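Local coordinates for protein carboxypeptidase A (Helicoverpa armigera, PDB 1JQG) that probably acts as a zinc-dependent carboxypeptidase of the M14 family, removing residues from the C-terminal ends of peptides, and is made as a proenzyme, at residues A[114-119]-A[190-195]. Numbering follows the deposited sequence.
Sequences SRLSFD and ATLYAI
Phe118 holds CG anti to its carbonyl carbon (chi1 -55°) and Tyr193 swings CG anti to the amide nitrogen (chi1 -165°), and these settings let the two side chains cross at about a right angle, with the rings meeting obliquely. This joins the loop running from helix 92-108 to helix 124-137 onto helix 187-200, which packs with its other side on strands 173-178 and 212-216 of the central mixed sheet of the M14 alpha/beta fold. Tyr193 CD1 sits over one face of the Phe118 ring, toward its rim, with CZ of Phe118 at 3.6 Å. The ring planes stand at 55°, neither a stack nor edge-to-face. Leu192 O meets the edge of the same Phe118 ring, while the His196 ring, also on helix 187-200, makes an edge-to-face contact with Phe118. Cut back to an alanine, Phe118 would probably leave a gap beside Tyr193 CD1 and take away the main apolar grip of the loop on the helix. No hydrogen bond crosses between 114-119 and 190-195; Ser117 O is hydrogen-bonded to His122 NE2, further along the same loop. Two residues before the phenylalanine, Leu116 also points at the helix, where its CD1 meets Leu192 CD2 at 4.2 Å.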
loop_
_atom_site.group_PDB
_atom_site.type_symbol
_atom_site.label_atom_id
_atom_site.label_comp_id
_atom_site.label_asym_id
_atom_site.label_seq_id
_atom_site.Cartn_x
_atom_site.Cartn_y
_atom_site.Cartn_z
ATOM N N SER A 114 14.763 -5.708 19.369
ATOM C CA SER A 114 14.289 -7.075 19.184
ATOM C C SER A 114 12.764 -7.186 19.218
ATOM O O SER A 114 12.198 -8.237 18.864
ATOM C CB SER A 114 14.870 -8.054 20.222
ATOM O OG SER A 114 14.588 -7.793 21.596
ATOM N N ARG A 115 12.072 -6.182 19.750
ATOM C CA ARG A 115 10.634 -6.155 19.883
ATOM C C ARG A 115 10.037 -4.797 19.541
ATOM O O ARG A 115 9.990 -3.878 20.356
ATOM C CB ARG A 115 10.197 -6.567 21.291
ATOM C CG ARG A 115 10.526 -7.964 21.763
ATOM C CD ARG A 115 9.787 -9.076 21.036
ATOM N NE ARG A 115 10.582 -10.346 21.121
ATOM C CZ ARG A 115 10.222 -11.264 22.005
ATOM N NH1 ARG A 115 9.162 -11.032 22.805
ATOM N NH2 ARG A 115 10.893 -12.402 22.092
ATOM N N LEU A 116 9.563 -4.629 18.316
ATOM C CA LEU A 116 8.880 -3.422 17.874
ATOM C C LEU A 116 7.454 -3.380 18.400
ATOM O O LEU A 116 6.699 -4.291 18.112
ATOM C CB LEU A 116 8.883 -3.336 16.353
ATOM C CG LEU A 116 10.242 -3.175 15.656
ATOM C CD1 LEU A 116 10.047 -2.965 14.168
ATOM C CD2 LEU A 116 11.123 -2.027 16.153
ATOM N N SER A 117 7.110 -2.352 19.169
ATOM C CA SER A 117 5.787 -2.179 19.740
ATOM C C SER A 117 4.795 -1.652 18.710
ATOM O O SER A 117 5.192 -1.276 17.603
ATOM C CB SER A 117 5.886 -1.220 20.931
ATOM O OG SER A 117 6.545 -1.837 22.035
ATOM N N PHE A 118 3.504 -1.595 19.106
ATOM C CA PHE A 118 2.492 -1.037 18.220
ATOM C C PHE A 118 1.963 0.302 18.744
ATOM O O PHE A 118 0.805 0.663 18.555
ATOM C CB PHE A 118 1.355 -2.016 17.986
ATOM C CG PHE A 118 1.810 -3.342 17.462
ATOM C CD1 PHE A 118 2.074 -4.418 18.272
ATOM C CD2 PHE A 118 1.988 -3.458 16.078
ATOM C CE1 PHE A 118 2.510 -5.616 17.724
ATOM C CE2 PHE A 118 2.419 -4.651 15.528
ATOM C CZ PHE A 118 2.679 -5.727 16.353
ATOM N N ASP A 119 2.874 1.115 19.310
ATOM C CA ASP A 119 2.486 2.441 19.790
ATOM C C ASP A 119 3.277 3.570 19.119
ATOM O O ASP A 119 3.263 4.746 19.535
ATOM C CB ASP A 119 2.640 2.507 21.309
ATOM C CG ASP A 119 4.085 2.294 21.746
ATOM O OD1 ASP A 119 4.356 2.620 22.905
ATOM O OD2 ASP A 119 4.936 1.819 20.958
ATOM N N ALA A 190 0.425 -3.133 9.822
ATOM C CA ALA A 190 -0.360 -4.298 9.433
ATOM C C ALA A 190 0.505 -5.513 9.140
ATOM O O ALA A 190 0.298 -6.627 9.614
ATOM C CB ALA A 190 -1.169 -3.973 8.197
ATOM N N THR A 191 1.576 -5.325 8.375
ATOM C CA THR A 191 2.503 -6.385 8.017
ATOM C C THR A 191 3.384 -6.771 9.184
ATOM O O THR A 191 3.935 -7.863 9.329
ATOM C CB THR A 191 3.353 -5.920 6.796
ATOM O OG1 THR A 191 3.771 -6.978 5.944
ATOM C CG2 THR A 191 4.518 -5.056 7.237
ATOM N N LEU A 192 3.592 -5.859 10.125
ATOM C CA LEU A 192 4.398 -6.085 11.309
ATOM C C LEU A 192 3.626 -6.904 12.325
ATOM O O LEU A 192 4.108 -7.631 13.213
ATOM C CB LEU A 192 4.813 -4.708 11.887
ATOM C CG LEU A 192 6.303 -4.306 11.828
ATOM C CD1 LEU A 192 6.943 -4.728 10.544
ATOM C CD2 LEU A 192 6.418 -2.813 12.051
ATOM N N TYR A 193 2.298 -6.756 12.303
ATOM C CA TYR A 193 1.451 -7.480 13.249
ATOM C C TYR A 193 1.429 -8.935 12.844
ATOM O O TYR A 193 1.457 -9.816 13.707
ATOM C CB TYR A 193 0.044 -6.868 13.276
ATOM C CG TYR A 193 -0.803 -7.290 14.451
ATOM C CD1 TYR A 193 -0.772 -6.547 15.636
ATOM C CD2 TYR A 193 -1.611 -8.405 14.401
ATOM C CE1 TYR A 193 -1.547 -6.927 16.733
ATOM C CE2 TYR A 193 -2.384 -8.771 15.479
ATOM C CZ TYR A 193 -2.337 -8.043 16.643
ATOM O OH TYR A 193 -3.115 -8.458 17.692
ATOM N N ALA A 194 1.400 -9.165 11.525
ATOM C CA ALA A 194 1.433 -10.526 10.981
ATOM C C ALA A 194 2.673 -11.312 11.402
ATOM O O ALA A 194 2.682 -12.532 11.630
ATOM C CB ALA A 194 1.309 -10.492 9.477
ATOM N N ILE A 195 3.827 -10.650 11.456
ATOM C CA ILE A 195 5.068 -11.222 11.964
ATOM C C ILE A 195 4.930 -11.522 13.455
ATOM O O ILE A 195 5.470 -12.516 13.969
ATOM C CB ILE A 195 6.239 -10.241 11.726
ATOM C CG1 ILE A 195 6.518 -10.108 10.226
ATOM C CG2 ILE A 195 7.483 -10.690 12.438
ATOM C CD1 ILE A 195 7.542 -9.066 9.820
#